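Long-range contacts in NUDIX hydrolase (Alicyclobacillus acidocaldarius subsp. acidocaldarius, PDB 3QSJ), which binds calcium and probably hydrolyses phosphorus-containing anhydrides with the help of divalent metal ions such as magnesium or manganese: residues 136-142 / 153-159; 53-57 / 73-77; 15-19 / 212-216. All coordinates share one frame; numbering follows the deposited sequence. Where two conformers were deposited one is given.

Interaction 1: residues 136-142 / 153-159; sequences LRRIGRF and DTRFFLC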
loop_
_atom_site.group_PDB
_atom_site.type_symbol
_atom_site.label_atom_id
_atom_site.label_comp_id
_atom_site.label_asym_id
_atom_site.label_seq_id
_atom_site.Cartn_x
_atom_site.Cartn_y
_atom_site.Cartn_z
ATOM N N LEU A 136 -6.417 5.410 -7.326
ATOM C CA LEU A 136 -6.205 3.995 -6.900
ATOM C C LEU A 136 -7.158 3.066 -7.576
ATOM O O LEU A 136 -8.308 3.472 -7.836
ATOM C CB LEU A 136 -6.423 3.824 -5.371
ATOM C CG LEU A 136 -5.147 4.060 -4.527
ATOM C CD1 LEU A 136 -4.599 5.545 -4.685
ATOM C CD2 LEU A 136 -5.542 3.911 -3.058
ATOM N N ARG A 137 -6.688 1.862 -7.878
ATOM C CA ARG A 137 -7.504 0.839 -8.455
ATOM C C ARG A 137 -7.620 -0.310 -7.446
ATOM O O ARG A 137 -6.601 -0.834 -6.981
ATOM C CB ARG A 137 -6.877 0.348 -9.778
ATOM C CG ARG A 137 -7.619 -0.792 -10.432
ATOM C CD ARG A 137 -6.800 -1.448 -11.570
ATOM N NE ARG A 137 -7.592 -2.496 -12.221
ATOM C CZ ARG A 137 -8.451 -2.285 -13.215
ATOM N NH1 ARG A 137 -8.629 -1.057 -13.702
ATOM N NH2 ARG A 137 -9.193 -3.301 -13.701
ATOM N N ARG A 138 -8.842 -0.747 -7.131
ATOM C CA ARG A 138 -9.008 -1.958 -6.326
ATOM C C ARG A 138 -8.574 -3.122 -7.205
ATOM O O ARG A 138 -9.117 -3.296 -8.311
ATOM C CB ARG A 138 -10.477 -2.111 -5.876
ATOM C CG ARG A 138 -10.684 -3.440 -5.244
ATOM C CD ARG A 138 -12.054 -3.642 -4.606
ATOM N NE ARG A 138 -12.293 -5.065 -4.367
ATOM C CZ ARG A 138 -13.291 -5.523 -3.603
ATOM N NH1 ARG A 138 -14.102 -4.667 -2.963
ATOM N NH2 ARG A 138 -13.477 -6.828 -3.454
ATOM N N ILE A 139 -7.591 -3.941 -6.708
ATOM C CA ILE A 139 -7.145 -5.093 -7.493
ATOM C C ILE A 139 -7.394 -6.438 -6.825
ATOM O O ILE A 139 -7.176 -7.480 -7.434
ATOM C CB ILE A 139 -5.681 -4.942 -7.920
ATOM C CG1 ILE A 139 -4.773 -4.813 -6.650
ATOM C CG2 ILE A 139 -5.559 -3.720 -8.841
ATOM C CD1 ILE A 139 -3.239 -4.835 -7.002
ATOM N N GLY A 140 -7.805 -6.429 -5.565
ATOM C CA GLY A 140 -8.108 -7.714 -4.969
ATOM C C GLY A 140 -8.591 -7.642 -3.551
ATOM O O GLY A 140 -8.499 -6.591 -2.908
ATOM N N ARG A 141 -9.050 -8.792 -3.043
ATOM C CA ARG A 141 -9.420 -8.879 -1.632
ATOM C C ARG A 141 -9.094 -10.294 -1.211
ATOM O O ARG A 141 -9.441 -11.248 -1.928
ATOM C CB ARG A 141 -10.904 -8.588 -1.440
ATOM C CG ARG A 141 -11.356 -8.626 0.012
ATOM C CD ARG A 141 -12.880 -8.436 0.078
ATOM N NE ARG A 141 -13.328 -8.523 1.476
ATOM C CZ ARG A 141 -14.549 -8.234 1.911
ATOM N NH1 ARG A 141 -15.519 -7.920 1.045
ATOM N NH2 ARG A 141 -14.821 -8.270 3.222
ATOM N N PHE A 142 -8.338 -10.417 -0.116
ATOM C CA PHE A 142 -7.898 -11.749 0.321
ATOM C C PHE A 142 -8.107 -11.920 1.792
ATOM O O PHE A 142 -7.640 -11.112 2.604
ATOM C CB PHE A 142 -6.420 -11.967 -0.045
ATOM C CG PHE A 142 -6.235 -12.027 -1.533
ATOM C CD1 PHE A 142 -6.754 -13.088 -2.271
ATOM C CD2 PHE A 142 -5.643 -10.975 -2.215
ATOM C CE1 PHE A 142 -6.686 -13.093 -3.660
ATOM C CE2 PHE A 142 -5.527 -11.012 -3.609
ATOM C CZ PHE A 142 -6.050 -12.075 -4.311
ATOM N N ASP A 153 -8.462 -9.611 6.603
ATOM C CA ASP A 153 -9.309 -9.560 5.404
ATOM C C ASP A 153 -8.769 -8.330 4.727
ATOM O O ASP A 153 -9.046 -7.201 5.170
ATOM C CB ASP A 153 -10.754 -9.378 5.838
ATOM C CG ASP A 153 -11.749 -9.280 4.712
ATOM O OD1 ASP A 153 -11.335 -9.037 3.573
ATOM O OD2 ASP A 153 -12.941 -9.451 4.977
ATOM N N THR A 154 -7.889 -8.532 3.732
ATOM C CA THR A 154 -7.078 -7.433 3.193
ATOM C C THR A 154 -7.507 -6.977 1.818
ATOM O O THR A 154 -7.669 -7.815 0.919
ATOM C CB THR A 154 -5.625 -7.899 3.135
ATOM O OG1 THR A 154 -5.222 -8.337 4.456
ATOM C CG2 THR A 154 -4.667 -6.738 2.633
ATOM N N ARG A 155 -7.690 -5.663 1.664
ATOM C CA ARG A 155 -8.103 -5.035 0.410
ATOM C C ARG A 155 -6.836 -4.543 -0.264
ATOM O O ARG A 155 -6.079 -3.817 0.352
ATOM C CB ARG A 155 -9.052 -3.861 0.676
ATOM C CG ARG A 155 -10.082 -3.616 -0.461
ATOM C CD ARG A 155 -11.146 -4.735 -0.633
ATOM N NE ARG A 155 -11.783 -5.099 0.626
ATOM C CZ ARG A 155 -12.951 -4.609 1.082
ATOM N NH1 ARG A 155 -13.625 -3.695 0.378
ATOM N NH2 ARG A 155 -13.422 -4.992 2.254
ATOM N N PHE A 156 -6.608 -4.902 -1.524
ATOM C CA PHE A 156 -5.397 -4.498 -2.244
ATOM C C PHE A 156 -5.767 -3.383 -3.290
ATOM O O PHE A 156 -6.701 -3.514 -4.072
ATOM C CB PHE A 156 -4.838 -5.718 -3.053
ATOM C CG PHE A 156 -4.098 -6.685 -2.157
ATOM C CD1 PHE A 156 -2.715 -6.683 -2.116
ATOM C CD2 PHE A 156 -4.790 -7.488 -1.254
ATOM C CE1 PHE A 156 -2.003 -7.530 -1.217
ATOM C CE2 PHE A 156 -4.078 -8.334 -0.346
ATOM C CZ PHE A 156 -2.706 -8.325 -0.333
ATOM N N PHE A 157 -4.963 -2.338 -3.316
ATOM C CA PHE A 157 -5.114 -1.223 -4.225
ATOM C C PHE A 157 -3.816 -1.055 -4.971
ATOM O O PHE A 157 -2.700 -1.278 -4.416
ATOM C CB PHE A 157 -5.453 0.087 -3.450
ATOM C CG PHE A 157 -6.824 -0.010 -2.847
ATOM C CD1 PHE A 157 -7.959 0.292 -3.605
ATOM C CD2 PHE A 157 -6.985 -0.395 -1.524
ATOM C CE1 PHE A 157 -9.236 0.212 -3.030
ATOM C CE2 PHE A 157 -8.265 -0.502 -0.962
ATOM C CZ PHE A 157 -9.381 -0.313 -1.762
ATOM N N LEU A 158 -3.959 -0.567 -6.185
ATOM C CA LEU A 158 -2.809 -0.269 -7.041
ATOM C C LEU A 158 -2.787 1.248 -7.355
ATOM O O LEU A 158 -3.850 1.830 -7.576
ATOM C CB LEU A 158 -3.017 -1.049 -8.372
ATOM C CG LEU A 158 -1.917 -0.888 -9.412
ATOM C CD1 LEU A 158 -0.692 -1.776 -9.006
ATOM C CD2 LEU A 158 -2.399 -1.420 -10.793
ATOM N N CYS A 159 -1.586 1.855 -7.440
ATOM C CA CYS A 159 -1.435 3.239 -7.905
ATOM C C CYS A 159 -0.091 3.381 -8.532
ATOM O O CYS A 159 0.762 2.498 -8.408
ATOM C CB CYS A 159 -1.680 4.276 -6.824
ATOM S SG CYS A 159 -0.417 4.271 -5.536
HETATM O O HOH W 1 -5.388 -10.993 4.142
#
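The Arg141 guanidinium has an arginine over one face and a carboxylate at its edge: Arg155 NH2 above its centre and, only 21° from coplanar, that of Asp153. Arg141 grips Asp153 side-on with two nitrogens: NE reaches OD1 at 2.9 Å on its syn lone pair, and NH2 meets OD2 at 2.8 Å. With CG anti to the backbone N (chi1 -179°) and the rest of its chain extended, Arg141 runs out beside the aspartate. In Arg155 the bend at chi2 instead lays CD over one face of the Arg138 guanidinium, and a further bend at chi3 turns its head toward Arg141. Three arginines can gather here because acids partner each of them: Asp153 pairs with Arg141, Asp69 and Asp72 with Arg138, Asp71 and Asp72 with Arg155.

On the other face of the sheet, the Phe142 ring turns an edge toward the face of Phe156 in an offset edge-to-face pair, planes at 72°.

The strands form an antiparallel hairpin interrupted by a classic beta bulge, in which Ile139 and Gly140 both face Phe156. At the bulge, Ile139 brings CG1 to within 3.7 Å of Phe156 CB and its CG2 branch equally near Leu158 CB. Ile139 N donates to Phe156 O at 2.8 Å, whereas the bond from Gly140 N to that oxygen is weak, at 3.5 Å. Glycine suits its position, since a side chain there would crowd the Phe142 ring. At the Phe142–Thr154 pair, one water bridges Phe142 O and Thr154 OG1.

Strand 151-160 joins the hairpin to strand 7-18 in the mixed sheet. Helix 72-87 covers the side of Phe157 and Arg155, and Pro199 and Val203 of helix 198-209 pack against Phe156 on the other.

Interaction 2: residues 53-57 / 73-77; sequences DAEMA and PALAV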
loop_
_atom_site.group_PDB
_atom_site.type_symbol
_atom_site.label_atom_id
_atom_site.label_comp_id
_atom_site.label_asym_id
_atom_site.label_seq_id
_atom_site.Cartn_x
_atom_site.Cartn_y
_atom_site.Cartn_z
ATOM N N ASP A 53 -9.662 6.370 9.197
ATOM C CA ASP A 53 -9.602 6.094 7.754
ATOM C C ASP A 53 -10.951 6.388 7.077
ATOM O O ASP A 53 -10.968 7.095 6.060
ATOM C CB ASP A 53 -9.123 4.665 7.448
ATOM C CG ASP A 53 -7.694 4.449 7.935
ATOM O OD1 ASP A 53 -6.977 5.465 8.149
ATOM O OD2 ASP A 53 -7.311 3.279 8.145
ATOM N N ALA A 54 -12.075 5.886 7.656
ATOM C CA ALA A 54 -13.386 6.169 7.078
ATOM C C ALA A 54 -13.712 7.664 7.201
ATOM O O ALA A 54 -14.317 8.215 6.288
ATOM C CB ALA A 54 -14.453 5.352 7.787
ATOM N N GLU A 55 -13.194 8.338 8.241
ATOM C CA GLU A 55 -13.471 9.795 8.402
ATOM C C GLU A 55 -12.797 10.582 7.252
ATOM O O GLU A 55 -13.429 11.423 6.588
ATOM C CB GLU A 55 -12.935 10.298 9.742
ATOM C CG GLU A 55 -13.631 9.696 10.959
ATOM C CD GLU A 55 -13.209 10.331 12.267
ATOM O OE1 GLU A 55 -12.037 10.151 12.670
ATOM O OE2 GLU A 55 -14.057 11.003 12.895
HETATM N N MSE A 56 -11.513 10.243 6.963
HETATM C CA MSE A 56 -10.793 10.858 5.857
HETATM C C MSE A 56 -11.414 10.472 4.509
HETATM O O MSE A 56 -11.447 11.311 3.604
HETATM C CB MSE A 56 -9.316 10.419 5.863
HETATM C CG MSE A 56 -8.534 11.103 7.004
HETATM SE SE MSE A 56 -6.634 10.665 6.861
HETATM C CE MSE A 56 -6.730 8.901 7.886
ATOM N N ALA A 57 -11.973 9.260 4.407
ATOM C CA ALA A 57 -12.575 8.871 3.137
ATOM C C ALA A 57 -13.786 9.764 2.788
ATOM O O ALA A 57 -14.056 9.984 1.603
ATOM C CB ALA A 57 -12.947 7.409 3.137
ATOM N N PRO A 73 -13.643 2.974 -0.205
ATOM C CA PRO A 73 -12.978 4.293 -0.005
ATOM C C PRO A 73 -12.224 4.313 1.308
ATOM O O PRO A 73 -11.088 4.754 1.307
ATOM C CB PRO A 73 -14.150 5.296 0.027
ATOM C CG PRO A 73 -15.191 4.637 -0.928
ATOM C CD PRO A 73 -15.094 3.142 -0.507
ATOM N N ALA A 74 -12.821 3.845 2.412
ATOM C CA ALA A 74 -12.090 3.848 3.699
ATOM C C ALA A 74 -10.847 2.979 3.609
ATOM O O ALA A 74 -9.805 3.377 4.112
ATOM C CB ALA A 74 -12.969 3.335 4.841
ATOM N N LEU A 75 -10.946 1.776 3.017
ATOM C CA LEU A 75 -9.763 0.879 2.929
ATOM C C LEU A 75 -8.664 1.448 2.005
ATOM O O LEU A 75 -7.476 1.242 2.272
ATOM C CB LEU A 75 -10.223 -0.562 2.543
ATOM C CG LEU A 75 -10.905 -1.203 3.769
ATOM C CD1 LEU A 75 -11.624 -2.459 3.410
ATOM C CD2 LEU A 75 -9.866 -1.545 4.852
ATOM N N ALA A 76 -9.054 2.229 0.974
ATOM C CA ALA A 76 -8.080 2.920 0.093
ATOM C C ALA A 76 -7.286 3.886 0.951
ATOM O O ALA A 76 -6.056 3.926 0.867
ATOM C CB ALA A 76 -8.772 3.689 -1.035
ATOM N N VAL A 77 -7.977 4.586 1.829
ATOM C CA VAL A 77 -7.341 5.482 2.792
ATOM C C VAL A 77 -6.406 4.719 3.728
ATOM O O VAL A 77 -5.260 5.158 3.945
ATOM C CB VAL A 77 -8.390 6.354 3.541
ATOM C CG1 VAL A 77 -7.712 7.106 4.687
ATOM C CG2 VAL A 77 -9.011 7.379 2.556
#
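Helices 51-58 and 72-87 meet steeply here, their short segments 7.7 Å apart at closest approach with 111° between their directions, and Ala54 and Ala74 bring their CA atoms to 4.3 Å. Small residues permit this closeness: the Ala74 methyl rests 3.6 Å from Ala54 CA, and the Ala57 methyl meets the start of the other segment, with CB 3.6 Å from Ala74 N and also against Pro73 CB.

Val77 fills the angle between the helices with both branches. Its CG1, anti to the backbone N (chi1 171°), lies 3.5 Å from Asp53 O and also touches Met56 CE, a selenomethionine methyl; CG2 turns to Ala57 CA. Replacing Val77 by an alanine takes away both branches and would probably leave a gap between Asp53, Met56 and Ala57. Helix 72-87 carries Glu82 and Glu86, which with Gly46 form the calcium site, so this packing sets the short helix 51-58 against the metal-binding helix of the NUDIX fold.

The CB of Asp53 packs on Ala74 O at 3.6 Å, while its carboxylate is held by Thr78 and the backbone of Asp50 at OD2 and by a salt bridge from Arg81 at OD1.

Interaction 3: residues 15-19 / 212-216; sequences VIRDG and NAEIA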
loop_
_atom_site.group_PDB
_atom_site.type_symbol
_atom_site.label_atom_id
_atom_site.label_comp_id
_atom_site.label_asym_id
_atom_site.label_seq_id
_atom_site.Cartn_x
_atom_site.Cartn_y
_atom_site.Cartn_z
ATOM N N VAL A 15 2.418 0.109 -5.146
ATOM C CA VAL A 15 2.841 1.346 -5.844
ATOM C C VAL A 15 3.804 0.928 -6.936
ATOM O O VAL A 15 4.869 0.356 -6.657
ATOM C CB VAL A 15 3.496 2.340 -4.848
ATOM C CG1 VAL A 15 3.797 3.677 -5.541
ATOM C CG2 VAL A 15 2.603 2.561 -3.611
ATOM N N ILE A 16 3.458 1.239 -8.170
ATOM C CA ILE A 16 4.280 0.831 -9.319
ATOM C C ILE A 16 4.765 1.929 -10.231
ATOM O O ILE A 16 4.280 3.051 -10.181
ATOM C CB ILE A 16 3.454 -0.162 -10.201
ATOM C CG1 ILE A 16 2.239 0.549 -10.903
ATOM C CG2 ILE A 16 3.068 -1.417 -9.423
ATOM C CD1 ILE A 16 1.478 -0.387 -11.964
ATOM N N ARG A 17 5.764 1.603 -11.058
ATOM C CA ARG A 17 6.207 2.566 -12.063
ATOM C C ARG A 17 6.739 1.747 -13.271
ATOM O O ARG A 17 7.035 0.565 -13.144
ATOM C CB ARG A 17 7.289 3.479 -11.480
ATOM C CG ARG A 17 8.604 2.725 -11.235
ATOM C CD ARG A 17 9.569 3.586 -10.439
ATOM N NE ARG A 17 10.900 2.954 -10.318
ATOM C CZ ARG A 17 11.888 3.515 -9.641
ATOM N NH1 ARG A 17 11.706 4.698 -9.044
ATOM N NH2 ARG A 17 13.081 2.906 -9.557
ATOM N N ASP A 18 6.852 2.383 -14.420
ATOM C CA ASP A 18 7.492 1.743 -15.565
ATOM C C ASP A 18 8.989 1.839 -15.306
ATOM O O ASP A 18 9.486 2.941 -15.039
ATOM C CB ASP A 18 7.137 2.487 -16.844
ATOM C CG ASP A 18 5.721 2.198 -17.318
ATOM O OD1 ASP A 18 5.243 1.018 -17.148
ATOM O OD2 ASP A 18 5.093 3.115 -17.860
ATOM N N GLY A 19 9.679 0.694 -15.315
ATOM C CA GLY A 19 11.086 0.613 -14.950
ATOM C C GLY A 19 12.028 0.271 -16.081
ATOM O O GLY A 19 11.667 0.349 -17.269
ATOM N N ASN A 212 2.885 -2.696 -19.015
ATOM C CA ASN A 212 3.278 -1.388 -18.476
ATOM C C ASN A 212 2.286 -0.929 -17.412
ATOM O O ASN A 212 1.239 -1.576 -17.173
ATOM C CB ASN A 212 3.479 -0.346 -19.637
ATOM C CG ASN A 212 2.238 -0.177 -20.473
ATOM O OD1 ASN A 212 1.142 0.006 -19.940
ATOM N ND2 ASN A 212 2.353 -0.230 -21.788
ATOM N N ALA A 213 2.642 0.154 -16.713
ATOM C CA ALA A 213 1.833 0.694 -15.618
ATOM C C ALA A 213 0.427 1.178 -16.112
ATOM O O ALA A 213 -0.572 1.003 -15.399
ATOM C CB ALA A 213 2.611 1.851 -14.984
ATOM N N GLU A 214 0.342 1.802 -17.319
ATOM C CA GLU A 214 -0.994 2.227 -17.818
ATOM C C GLU A 214 -1.908 1.021 -18.023
ATOM O O GLU A 214 -3.056 1.053 -17.576
ATOM C CB GLU A 214 -0.811 2.985 -19.145
ATOM C CG GLU A 214 -2.114 3.496 -19.751
ATOM C CD GLU A 214 -1.881 4.134 -21.099
ATOM O OE1 GLU A 214 -0.770 4.674 -21.305
ATOM O OE2 GLU A 214 -2.773 4.032 -21.972
ATOM N N ILE A 215 -1.383 -0.084 -18.624
ATOM C CA ILE A 215 -2.210 -1.288 -18.808
ATOM C C ILE A 215 -2.589 -1.865 -17.446
ATOM O O ILE A 215 -3.718 -2.304 -17.272
ATOM C CB ILE A 215 -1.576 -2.322 -19.791
ATOM C CG1 ILE A 215 -1.458 -1.763 -21.258
ATOM C CG2 ILE A 215 -2.264 -3.672 -19.716
ATOM C CD1 ILE A 215 -2.795 -1.270 -21.898
ATOM N N ALA A 216 -1.641 -1.832 -16.447
ATOM C CA ALA A 216 -1.993 -2.343 -15.134
ATOM C C ALA A 216 -3.142 -1.539 -14.499
ATOM O O ALA A 216 -4.056 -2.121 -13.895
ATOM C CB ALA A 216 -0.765 -2.317 -14.213
HETATM O O HOH W 2 2.609 2.992 -18.730
#
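Asp18 and Ile16 reach the helix by different first torsions. In Asp18, CG stands anti to the carbonyl carbon (chi1 -76°), and this swings the carboxylate toward the start of helix 213-219; in Ile16, CG1 sits between the backbone N and the carbonyl carbon, from where an extended chi2 carries CD1 out to the alanines. Asp18 OD1 accepts from Ala213 N at 2.8 Å, the N-H meeting it on the syn side but 23° out of the carboxylate plane. Asp18 OD2 accepts from a water at 2.6 Å, and that water accepts from Glu214 N. One aspartate thus takes up two neighbouring N-H groups in the first turn, one directly and one through water.

Asn212 is the N-cap of this helix: its OD1 accepts from Ile215 N at 2.8 Å, in an almost straight line with the carbonyl. The Asp18 carboxylate runs alongside Asn212, its OD1 close to Asn212 CB, the two flat groups turned 79° apart. Both side chains offer oxygens to the first-turn amides, which lack acceptors from a preceding turn, Asn212 from the N-cap and Asp18 from the strand, and the negative charge of Asp18 would probably interact favourably with the positive end of the helix dipole. A cap completed by a side chain from a distant strand ties the C-terminal helix to the end of strand 7-18.

Beside these polar bonds, toward the sheet, the contact is apolar. Ile16 CD1 slots between two alanines one turn apart, 3.7 Å from Ala216 CB and 3.8 Å from Ala213 CA. The short methyls let the helix come close to the strand, and Leu158 of strand 151-160 packs against both Ile16 and Ala216.

How the interactions relate
Interaction 2 closes first along the chain, interaction 1 follows it, and both fall within the long span that interaction 3 bridges from strand 7-18 to helix 213-219. Interaction 1 is the middle piece. Its centre lies about 13 Å from that of interaction 2, which it touches where Leu75 and Ala76 of helix 72-87 pack on Arg155 and Phe157, and about 15 Å from that of interaction 3, reached through Cys159 and Leu158. Strands 151-160 and 7-18 are neighbours in the mixed sheet. Interactions 2 and 3 do not touch, their centres about 24 Å apart. The sheet therefore links the metal-binding helix with the C-terminal helix.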